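Local coordinates for protein peptidyl-tRNA hydrolase (Sulfolobus solfataricus, PDB 1XTY) that hydrolyses peptidyl-tRNA to a free N-acyl amino acid and tRNA, probably acting on peptidyl-tRNAs that drop off the ribosome during protein synthesis, at residues A[17-20]-A[21-25]; A[29-32]-A[33-37]. All blocks are in the same frame, centred on the assembly; numbering follows the deposited sequence.

Contact 1 of 2, residues A[17-20]-A[21-25]; sequences GKIA and AQVAH
In Lys18 the backbone N and CG stand opposite each other about the CA-CB bond (chi1 -174°), and a bend at chi2, 71°, turns the rest of the chain along the helix toward Gln22. Gln22 keeps CG beside its backbone N (chi1 -56°) and bends at chi2, so that the amide runs on along the helix with OE1 on the Lys18 side. The two chains cross at a slant, with CE of Lys18 3.7 Å from OE1 of Gln22. A water joins the ammonium group and the amide oxygen. It accepts from NZ of Lys18 at 3.1 Å and donates to OE1 of Gln22 at 3.1 Å.

This is i to i+4 pairing on one turn of the alpha-helix 16-35, which packs against the mixed sheet. The backbone bonds run in the same register, such as Gln22 N to Lys18 O at 3.0 Å. Lys18 NZ also forms a salt bridge with Asp86, and Gln22 NE2 is bonded to Thr98 OG1 on strand 97-106. A bound sulfate, probably from the crystallisation liquor, comes within about 3 Å of the Gln22 side chain (nearest atoms). With an alanine in place of Gln22, the Thr98 hydroxyl would probably lose its amide mate, and the water, still held by Lys18, would no longer bridge to this side chain.

On another face of the helix, Ile19 and Val23 run alongside one another from successive turns. Their CG2 methyls meet at 4.1 Å, and Val23 continues onto Ile6 and Val8 of strand 2-9. Ala20 and Ala21 instead pack on Ile58 of the second subunit.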
loop_
_atom_site.group_PDB
_atom_site.type_symbol
_atom_site.label_atom_id
_atom_site.label_comp_id
_atom_site.label_asym_id
_atom_site.label_seq_id
_atom_site.Cartn_x
_atom_site.Cartn_y
_atom_site.Cartn_z
ATOM N N GLY A 17 -8.276 4.764 -8.234
ATOM C CA GLY A 17 -7.537 5.573 -7.277
ATOM C C GLY A 17 -7.937 5.193 -5.865
ATOM O O GLY A 17 -7.099 5.074 -4.968
ATOM N N LYS A 18 -9.237 4.991 -5.678
ATOM C CA LYS A 18 -9.802 4.611 -4.387
ATOM C C LYS A 18 -9.275 3.238 -3.973
ATOM O O LYS A 18 -8.826 3.050 -2.846
ATOM C CB LYS A 18 -11.329 4.566 -4.487
ATOM C CG LYS A 18 -12.051 4.316 -3.175
ATOM C CD LYS A 18 -11.965 5.531 -2.272
ATOM C CE LYS A 18 -12.842 5.364 -1.047
ATOM N NZ LYS A 18 -12.705 6.505 -0.098
ATOM N N ILE A 19 -9.341 2.281 -4.895
ATOM C CA ILE A 19 -8.873 0.926 -4.634
ATOM C C ILE A 19 -7.408 0.920 -4.208
ATOM O O ILE A 19 -7.033 0.236 -3.255
ATOM C CB ILE A 19 -9.025 0.020 -5.886
ATOM C CG1 ILE A 19 -10.507 -0.253 -6.150
ATOM C CG2 ILE A 19 -8.265 -1.286 -5.693
ATOM C CD1 ILE A 19 -10.765 -1.127 -7.363
ATOM N N ALA A 20 -6.583 1.687 -4.912
ATOM C CA ALA A 20 -5.161 1.748 -4.590
ATOM C C ALA A 20 -4.939 2.249 -3.164
ATOM O O ALA A 20 -4.092 1.725 -2.441
ATOM C CB ALA A 20 -4.438 2.651 -5.583
ATOM N N ALA A 21 -5.696 3.263 -2.759
ATOM C CA ALA A 21 -5.554 3.801 -1.414
ATOM C C ALA A 21 -5.948 2.766 -0.358
ATOM O O ALA A 21 -5.253 2.606 0.649
ATOM C CB ALA A 21 -6.404 5.063 -1.258
ATOM N N GLN A 22 -7.053 2.062 -0.590
ATOM C CA GLN A 22 -7.525 1.050 0.355
ATOM C C GLN A 22 -6.539 -0.112 0.502
ATOM O O GLN A 22 -6.283 -0.576 1.613
ATOM C CB GLN A 22 -8.900 0.509 -0.073
ATOM C CG GLN A 22 -9.973 1.585 -0.241
ATOM C CD GLN A 22 -10.288 2.322 1.051
ATOM O OE1 GLN A 22 -10.364 3.550 1.069
ATOM N NE2 GLN A 22 -10.486 1.578 2.134
ATOM N N VAL A 23 -6.000 -0.588 -0.621
ATOM C CA VAL A 23 -5.044 -1.690 -0.599
ATOM C C VAL A 23 -3.759 -1.251 0.110
ATOM O O VAL A 23 -3.168 -2.016 0.873
ATOM C CB VAL A 23 -4.725 -2.172 -2.042
ATOM C CG1 VAL A 23 -3.560 -3.152 -2.036
ATOM C CG2 VAL A 23 -5.959 -2.849 -2.633
ATOM N N ALA A 24 -3.336 -0.016 -0.136
ATOM C CA ALA A 24 -2.134 0.511 0.510
ATOM C C ALA A 24 -2.385 0.623 2.015
ATOM O O ALA A 24 -1.473 0.434 2.820
ATOM C CB ALA A 24 -1.781 1.883 -0.075
ATOM N N HIS A 25 -3.624 0.943 2.381
ATOM C CA HIS A 25 -4.018 1.069 3.784
ATOM C C HIS A 25 -3.906 -0.311 4.438
ATOM O O HIS A 25 -3.376 -0.454 5.542
ATOM C CB HIS A 25 -5.467 1.577 3.866
ATOM C CG HIS A 25 -5.868 2.086 5.219
ATOM N ND1 HIS A 25 -5.178 1.777 6.373
ATOM C CD2 HIS A 25 -6.916 2.853 5.604
ATOM C CE1 HIS A 25 -5.783 2.332 7.409
ATOM N NE2 HIS A 25 -6.841 2.991 6.969
HETATM O O HOH W 1 -9.611 6.180 -0.364
#

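Contact 2 of 2, residues A[29-32]-A[33-37]; sequences TLVV and SIINS
Ser33 turns its hydroxyl back onto the helix and donates from OG to the carbonyl O of Leu30 at 2.6 Å. The hydroxyl comes in from the side of the carbonyl, at a C=O...OG angle of 120° and tilted out of the carbonyl plane. Ile34 N donates to the same oxygen at 3.0 Å, from nearly straight ahead. Two donors therefore grip one acceptor. A chi1 of 70° places OG between the backbone N and the carbonyl carbon, and this allows the return bond.

Val31 and Ile35 form the apolar pair one turn apart. They leave the helix on the same face, with CG1 of Val31 3.8 Å from CD1 of Ile35. Val32 and Asn36 are also neighbours along the helix, and the amide ND2 of Asn36 comes to 3.4 Å from CG1 of Val32.

These contacts make up the C-terminal end of helix 16-35. The last regular turns are held by i to i+4 bonds, among them Ile35 N to Val31 O at 3.0 Å and Asn36 N to Val32 O. The chain then leaves the helix. Ser37 marks the exit, for its backbone N and its OG both donate to Ile34 O, with OG at 2.7 Å.

Further out, Trp49 of helix 40-51 touches Val31, and Leu46 of the same helix touches both Ile34 and Ile35. Leu30 and Ile34 rest on Pro80. Val31 and Val32 pack on Val32 and Val31 of the second subunit, and Ile35 meets Ile35 of that subunit.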
loop_
_atom_site.group_PDB
_atom_site.type_symbol
_atom_site.label_atom_id
_atom_site.label_comp_id
_atom_site.label_asym_id
_atom_site.label_seq_id
_atom_site.Cartn_x
_atom_site.Cartn_y
_atom_site.Cartn_z
ATOM N N THR A 29 -1.092 -1.073 7.450
ATOM C CA THR A 29 -1.620 -1.483 8.744
ATOM C C THR A 29 -1.047 -2.843 9.151
ATOM O O THR A 29 -0.699 -3.050 10.310
ATOM C CB THR A 29 -3.162 -1.523 8.717
ATOM O OG1 THR A 29 -3.660 -0.186 8.562
ATOM C CG2 THR A 29 -3.718 -2.105 10.015
ATOM N N LEU A 30 -0.941 -3.768 8.202
ATOM C CA LEU A 30 -0.380 -5.086 8.495
ATOM C C LEU A 30 1.070 -4.966 8.960
ATOM O O LEU A 30 1.435 -5.461 10.026
ATOM C CB LEU A 30 -0.426 -5.983 7.253
ATOM C CG LEU A 30 -1.728 -6.711 6.932
ATOM C CD1 LEU A 30 -1.590 -7.405 5.576
ATOM C CD2 LEU A 30 -2.034 -7.729 8.022
ATOM N N VAL A 31 1.893 -4.301 8.151
ATOM C CA VAL A 31 3.304 -4.126 8.465
ATOM C C VAL A 31 3.526 -3.456 9.826
ATOM O O VAL A 31 4.333 -3.930 10.633
ATOM C CB VAL A 31 4.008 -3.325 7.336
ATOM C CG1 VAL A 31 5.417 -2.937 7.743
ATOM C CG2 VAL A 31 4.057 -4.179 6.068
ATOM N N VAL A 32 2.808 -2.369 10.093
ATOM C CA VAL A 32 2.962 -1.682 11.370
ATOM C C VAL A 32 2.487 -2.538 12.552
ATOM O O VAL A 32 3.106 -2.532 13.621
ATOM C CB VAL A 32 2.220 -0.324 11.358
ATOM C CG1 VAL A 32 2.253 0.312 12.747
ATOM C CG2 VAL A 32 2.889 0.605 10.346
ATOM N N SER A 33 1.407 -3.290 12.360
ATOM C CA SER A 33 0.890 -4.140 13.435
ATOM C C SER A 33 1.895 -5.248 13.780
ATOM O O SER A 33 2.024 -5.648 14.939
ATOM C CB SER A 33 -0.448 -4.764 13.032
ATOM O OG SER A 33 -0.273 -5.740 12.019
ATOM N N ILE A 34 2.604 -5.738 12.769
ATOM C CA ILE A 34 3.595 -6.790 12.972
ATOM C C ILE A 34 4.822 -6.238 13.695
ATOM O O ILE A 34 5.326 -6.841 14.645
ATOM C CB ILE A 34 4.014 -7.402 11.623
ATOM C CG1 ILE A 34 2.830 -8.166 11.025
ATOM C CG2 ILE A 34 5.237 -8.299 11.797
ATOM C CD1 ILE A 34 3.050 -8.616 9.597
ATOM N N ILE A 35 5.302 -5.086 13.241
ATOM C CA ILE A 35 6.461 -4.451 13.849
ATOM C C ILE A 35 6.198 -4.113 15.317
ATOM O O ILE A 35 7.091 -4.238 16.162
ATOM C CB ILE A 35 6.842 -3.163 13.084
ATOM C CG1 ILE A 35 7.373 -3.533 11.699
ATOM C CG2 ILE A 35 7.890 -2.371 13.860
ATOM C CD1 ILE A 35 7.603 -2.339 10.788
ATOM N N ASN A 36 4.975 -3.690 15.616
ATOM C CA ASN A 36 4.594 -3.336 16.980
ATOM C C ASN A 36 4.213 -4.545 17.835
ATOM O O ASN A 36 3.934 -4.400 19.024
ATOM C CB ASN A 36 3.426 -2.348 16.973
ATOM C CG ASN A 36 3.825 -0.973 16.473
ATOM O OD1 ASN A 36 5.001 -0.612 16.490
ATOM N ND2 ASN A 36 2.843 -0.192 16.040
ATOM N N SER A 37 4.192 -5.729 17.236
ATOM C CA SER A 37 3.842 -6.936 17.983
ATOM C C SER A 37 5.080 -7.541 18.634
ATOM O O SER A 37 6.188 -7.021 18.505
ATOM C CB SER A 37 3.231 -7.984 17.056
ATOM O OG SER A 37 4.243 -8.630 16.299
#

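Overall arrangement
From the N terminus, strand 2-9 comes first and helix 16-35 follows. Contact 1 lies near the start of this helix and contact 2 at its end. Each joins adjoining segments of one continuous stretch, so neither closes a loop. They follow in series, neither nested nor crossed, with centres about 18 Å apart. Contact 1 faces strands 2-9, 81-85 and 97-106. Contact 2 also meets strand 81-85, but it turns further toward helix 40-51, the next element of the chain. Thr29, in contact 2, bonds back to the carbonyl of His25 in contact 1. Both contacts touch the second subunit, so the helix lines the homodimer interface at both places.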